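Glycerol dehydratase (Clostridium butyricum, PDB 1R9D) probably dehydrates glycerol without coenzyme B12, as a lyase of the pyruvate formate lyase-like glycyl radical family. Local coordinates at residues A[178-183]-A[528-533]; A[182-187]-A[207-212]. All blocks are in the same frame, centred on the assembly; numbering follows the deposited sequence.

Contact 1: residues A[178-183]-A[528-533]; sequences NGIINE and NCIGKG
I530 lies with its two branch ends against CG and the carboxylate of E183, one helix turn beyond I180 on helix 169-190. Its CG2 meets E183 CG at 3.9 Å, while CD1 reaches the carboxylate, 3.7 Å from E183 OE1. The same CD1 also touches I180, whose CG2 lies 4.2 Å away, and there the two isoleucine side chains run nearly at right angles. Two torsions bring the glutamate into this position: CG is anti to the backbone N (chi1 172°) and the chain continues extended (chi2 163°), which carries CG over the I530 methyls and sets the carboxylate beside CD1, the side chains crossing at a slant. OE1 of E183 also forms a salt bridge to K171 NZ, from the start of the same helix. The contact thus joins a long helix to a very short one by van der Waals contact, with I530 packed against I180 and against both the CG and the carboxylate of E183. Helix 529-532 stops two residues after I530, where G533, at positive phi, is the C-prime residue of a Schellman motif whose bond from G533 N to I530 O is weak.

Contact 2: residues A[182-187]-A[207-212]; sequences NEAKEQ and SVIISC
A184 and I209 face each other in an antiparallel helix pair, an alpha-hairpin in which helix 169-190 turns back as helix 197-230. The axes of the two short segments approach to 9.3 Å, with 161° between their directions. Apolar packing carries the interface. The methyl of A184 points at the opposing helix and sits 3.7 Å from I209 CG1, and V208 CG1 closes on the same A184 CB at 4.2 Å. The small alanine lets the backbones come near, and its CA to that of I209 is the shortest such pair, 6.7 Å. At the edge the aliphatic chain of K185 continues the packing: its CG touches I209 CD1 at 3.7 Å, the two side chains crossing at about a right angle. I209 serves both neighbours because CG1 stands beside its backbone N (chi1 -65°) and CD1 continues the chain in extended form. I181 and L188 of helix 169-190 also pack on this isoleucine. Among the side chains of the two segments, the S211 hydroxyl bonds within its own helix. S207 O accepts both S211 N and S211 OG, from opposite faces of its carbonyl plane, and the hydroxyl bond is 2.8 Å from S211 OG to S207 O, with the donor tilted 26° from that plane.

In the fold
Contacts 1 and 2 use successive parts of helix 169-190 and share N182 and E183; their centres are about 6 Å apart. Helix 197-230 packs along one flank of that helix and helix 529-532 along another, so a sequence-local hairpin is joined to a piece of chain more than 300 residues further on. The two contacts also meet directly: C212 SG lies 3.7 Å from I180 CG2, and Q187 CG is 3.3 Å from I530 O. S524 of helix 520-524 touches I180, V208 and C212, bridging both sets. The centres lie about 28 and 30 Å from the centre of the chain, in peripheral helical packing.

Contact 1: residues A[178-183]-A[528-533]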
loop_
_atom_site.group_PDB
_atom_site.type_symbol
_atom_site.label_atom_id
_atom_site.label_comp_id
_atom_site.label_asym_id
_atom_site.label_seq_id
_atom_site.Cartn_x
_atom_site.Cartn_y
_atom_site.Cartn_z
ATOM N N ASN A 178 12.670 22.108 -15.603
ATOM C CA ASN A 178 11.704 23.112 -15.152
ATOM C C ASN A 178 10.351 22.838 -15.800
ATOM O O ASN A 178 9.302 23.030 -15.179
ATOM C CB ASN A 178 12.138 24.535 -15.532
ATOM C CG ASN A 178 13.341 25.017 -14.751
ATOM O OD1 ASN A 178 13.534 24.657 -13.593
ATOM N ND2 ASN A 178 14.148 25.861 -15.380
ATOM N N GLY A 179 10.384 22.394 -17.055
ATOM C CA GLY A 179 9.161 22.110 -17.789
ATOM C C GLY A 179 8.359 20.978 -17.180
ATOM O O GLY A 179 7.125 21.012 -17.162
ATOM N N ILE A 180 9.068 19.973 -16.679
ATOM C CA ILE A 180 8.435 18.820 -16.049
ATOM C C ILE A 180 7.813 19.271 -14.729
ATOM O O ILE A 180 6.664 18.940 -14.417
ATOM C CB ILE A 180 9.472 17.701 -15.783
ATOM C CG1 ILE A 180 10.108 17.260 -17.107
ATOM C CG2 ILE A 180 8.806 16.518 -15.095
ATOM C CD1 ILE A 180 9.097 16.756 -18.143
ATOM N N ILE A 181 8.582 20.032 -13.955
ATOM C CA ILE A 181 8.097 20.546 -12.680
ATOM C C ILE A 181 6.824 21.357 -12.905
ATOM O O ILE A 181 5.846 21.204 -12.176
ATOM C CB ILE A 181 9.153 21.450 -12.000
ATOM C CG1 ILE A 181 10.371 20.614 -11.606
ATOM C CG2 ILE A 181 8.550 22.128 -10.765
ATOM C CD1 ILE A 181 11.511 21.420 -11.008
ATOM N N ASN A 182 6.829 22.207 -13.925
ATOM C CA ASN A 182 5.655 23.032 -14.199
ATOM C C ASN A 182 4.445 22.218 -14.629
ATOM O O ASN A 182 3.310 22.592 -14.332
ATOM C CB ASN A 182 5.974 24.104 -15.243
ATOM C CG ASN A 182 6.919 25.163 -14.706
ATOM O OD1 ASN A 182 6.897 25.482 -13.515
ATOM N ND2 ASN A 182 7.747 25.724 -15.584
ATOM N N GLU A 183 4.677 21.106 -15.320
ATOM C CA GLU A 183 3.568 20.257 -15.743
ATOM C C GLU A 183 2.982 19.577 -14.510
ATOM O O GLU A 183 1.767 19.395 -14.408
ATOM C CB GLU A 183 4.036 19.205 -16.749
ATOM C CG GLU A 183 2.964 18.178 -17.086
ATOM C CD GLU A 183 3.270 17.398 -18.348
ATOM O OE1 GLU A 183 4.422 16.944 -18.505
ATOM O OE2 GLU A 183 2.351 17.232 -19.181
ATOM N N ASN A 528 1.312 9.752 -19.332
ATOM C CA ASN A 528 0.143 9.521 -18.516
ATOM C C ASN A 528 0.481 9.456 -17.030
ATOM O O ASN A 528 -0.393 9.674 -16.208
ATOM C CB ASN A 528 -0.597 8.266 -18.978
ATOM C CG ASN A 528 -1.038 8.350 -20.434
ATOM O OD1 ASN A 528 -0.676 9.282 -21.156
ATOM N ND2 ASN A 528 -1.815 7.365 -20.874
ATOM N N CYS A 529 1.739 9.191 -16.671
ATOM C CA CYS A 529 2.071 9.139 -15.246
ATOM C C CYS A 529 1.686 10.441 -14.541
ATOM O O CYS A 529 0.964 10.415 -13.549
ATOM C CB CYS A 529 3.558 8.842 -15.027
ATOM S SG CYS A 529 3.991 7.088 -15.297
ATOM N N ILE A 530 2.160 11.577 -15.050
ATOM C CA ILE A 530 1.822 12.862 -14.436
ATOM C C ILE A 530 0.321 13.112 -14.581
ATOM O O ILE A 530 -0.347 13.498 -13.626
ATOM C CB ILE A 530 2.588 14.031 -15.097
ATOM C CG1 ILE A 530 4.074 13.937 -14.756
ATOM C CG2 ILE A 530 2.020 15.374 -14.619
ATOM C CD1 ILE A 530 4.924 15.009 -15.414
ATOM N N GLY A 531 -0.201 12.873 -15.782
ATOM C CA GLY A 531 -1.618 13.078 -16.038
ATOM C C GLY A 531 -2.529 12.204 -15.197
ATOM O O GLY A 531 -3.613 12.634 -14.799
ATOM N N LYS A 532 -2.098 10.974 -14.928
ATOM C CA LYS A 532 -2.887 10.041 -14.129
ATOM C C LYS A 532 -2.559 10.173 -12.649
ATOM O O LYS A 532 -3.284 9.661 -11.796
ATOM C CB LYS A 532 -2.615 8.600 -14.568
ATOM C CG LYS A 532 -2.956 8.293 -16.017
ATOM C CD LYS A 532 -4.454 8.324 -16.265
ATOM C CE LYS A 532 -4.772 7.922 -17.701
ATOM N NZ LYS A 532 -6.235 7.931 -17.977
ATOM N N GLY A 533 -1.460 10.859 -12.349
ATOM C CA GLY A 533 -1.050 11.034 -10.967
ATOM C C GLY A 533 -0.605 9.734 -10.317
ATOM O O GLY A 533 -0.813 9.530 -9.125
#

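Contact 2: residues A[182-187]-A[207-212]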
loop_
_atom_site.group_PDB
_atom_site.type_symbol
_atom_site.label_atom_id
_atom_site.label_comp_id
_atom_site.label_asym_id
_atom_site.label_seq_id
_atom_site.Cartn_x
_atom_site.Cartn_y
_atom_site.Cartn_z
ATOM N N ASN A 182 6.829 22.207 -13.925
ATOM C CA ASN A 182 5.655 23.032 -14.199
ATOM C C ASN A 182 4.445 22.218 -14.629
ATOM O O ASN A 182 3.310 22.592 -14.332
ATOM C CB ASN A 182 5.974 24.104 -15.243
ATOM C CG ASN A 182 6.919 25.163 -14.706
ATOM O OD1 ASN A 182 6.897 25.482 -13.515
ATOM N ND2 ASN A 182 7.747 25.724 -15.584
ATOM N N GLU A 183 4.677 21.106 -15.320
ATOM C CA GLU A 183 3.568 20.257 -15.743
ATOM C C GLU A 183 2.982 19.577 -14.510
ATOM O O GLU A 183 1.767 19.395 -14.408
ATOM C CB GLU A 183 4.036 19.205 -16.749
ATOM C CG GLU A 183 2.964 18.178 -17.086
ATOM C CD GLU A 183 3.270 17.398 -18.348
ATOM O OE1 GLU A 183 4.422 16.944 -18.505
ATOM O OE2 GLU A 183 2.351 17.232 -19.181
ATOM N N ALA A 184 3.850 19.206 -13.575
ATOM C CA ALA A 184 3.411 18.570 -12.338
ATOM C C ALA A 184 2.602 19.574 -11.511
ATOM O O ALA A 184 1.569 19.230 -10.932
ATOM C CB ALA A 184 4.613 18.082 -11.539
ATOM N N LYS A 185 3.072 20.819 -11.459
ATOM C CA LYS A 185 2.367 21.854 -10.704
ATOM C C LYS A 185 1.014 22.179 -11.328
ATOM O O LYS A 185 0.045 22.432 -10.614
ATOM C CB LYS A 185 3.220 23.124 -10.602
ATOM C CG LYS A 185 4.384 23.003 -9.628
ATOM C CD LYS A 185 5.157 24.307 -9.518
ATOM C CE LYS A 185 6.268 24.206 -8.483
ATOM N NZ LYS A 185 7.071 25.462 -8.404
ATOM N N GLU A 186 0.943 22.167 -12.657
ATOM C CA GLU A 186 -0.313 22.446 -13.345
ATOM C C GLU A 186 -1.326 21.341 -13.073
ATOM O O GLU A 186 -2.514 21.611 -12.899
ATOM C CB GLU A 186 -0.096 22.568 -14.856
ATOM C CG GLU A 186 0.856 23.682 -15.267
ATOM C CD GLU A 186 1.020 23.786 -16.775
ATOM O OE1 GLU A 186 1.125 22.730 -17.439
ATOM O OE2 GLU A 186 1.060 24.924 -17.298
ATOM N N GLN A 187 -0.857 20.095 -13.035
ATOM C CA GLN A 187 -1.741 18.959 -12.786
ATOM C C GLN A 187 -2.263 19.033 -11.356
ATOM O O GLN A 187 -3.415 18.696 -11.076
ATOM C CB GLN A 187 -0.989 17.642 -13.000
ATOM C CG GLN A 187 -1.870 16.398 -12.966
ATOM C CD GLN A 187 -2.908 16.383 -14.076
ATOM O OE1 GLN A 187 -2.574 16.480 -15.252
ATOM N NE2 GLN A 187 -4.175 16.257 -13.703
ATOM N N SER A 207 6.164 14.464 -5.261
ATOM C CA SER A 207 7.379 13.656 -5.253
ATOM C C SER A 207 8.118 13.861 -6.569
ATOM O O SER A 207 9.346 13.821 -6.617
ATOM C CB SER A 207 7.044 12.177 -5.061
ATOM O OG SER A 207 6.572 11.930 -3.750
ATOM N N VAL A 208 7.363 14.072 -7.642
ATOM C CA VAL A 208 7.958 14.323 -8.950
ATOM C C VAL A 208 8.683 15.670 -8.900
ATOM O O VAL A 208 9.777 15.821 -9.438
ATOM C CB VAL A 208 6.883 14.397 -10.056
ATOM C CG1 VAL A 208 7.475 14.996 -11.326
ATOM C CG2 VAL A 208 6.330 13.001 -10.338
ATOM N N ILE A 209 8.052 16.647 -8.254
ATOM C CA ILE A 209 8.627 17.984 -8.141
ATOM C C ILE A 209 9.929 17.965 -7.346
ATOM O O ILE A 209 10.931 18.546 -7.773
ATOM C CB ILE A 209 7.615 18.956 -7.491
ATOM C CG1 ILE A 209 6.407 19.116 -8.420
ATOM C CG2 ILE A 209 8.275 20.309 -7.225
ATOM C CD1 ILE A 209 5.272 19.937 -7.846
ATOM N N ILE A 210 9.912 17.294 -6.200
ATOM C CA ILE A 210 11.096 17.182 -5.358
ATOM C C ILE A 210 12.224 16.509 -6.141
ATOM O O ILE A 210 13.381 16.945 -6.091
ATOM C CB ILE A 210 10.791 16.349 -4.092
ATOM C CG1 ILE A 210 9.832 17.127 -3.182
ATOM C CG2 ILE A 210 12.085 16.009 -3.355
ATOM C CD1 ILE A 210 9.280 16.317 -2.028
ATOM N N SER A 211 11.881 15.451 -6.872
ATOM C CA SER A 211 12.867 14.707 -7.650
ATOM C C SER A 211 13.510 15.536 -8.754
ATOM O O SER A 211 14.732 15.503 -8.937
ATOM C CB SER A 211 12.222 13.455 -8.256
ATOM O OG SER A 211 11.780 12.578 -7.237
ATOM N N CYS A 212 12.693 16.274 -9.497
ATOM C CA CYS A 212 13.210 17.103 -10.576
ATOM C C CYS A 212 14.006 18.293 -10.042
ATOM O O CYS A 212 14.961 18.747 -10.678
ATOM C CB CYS A 212 12.065 17.576 -11.474
ATOM S SG CYS A 212 11.384 16.243 -12.522
#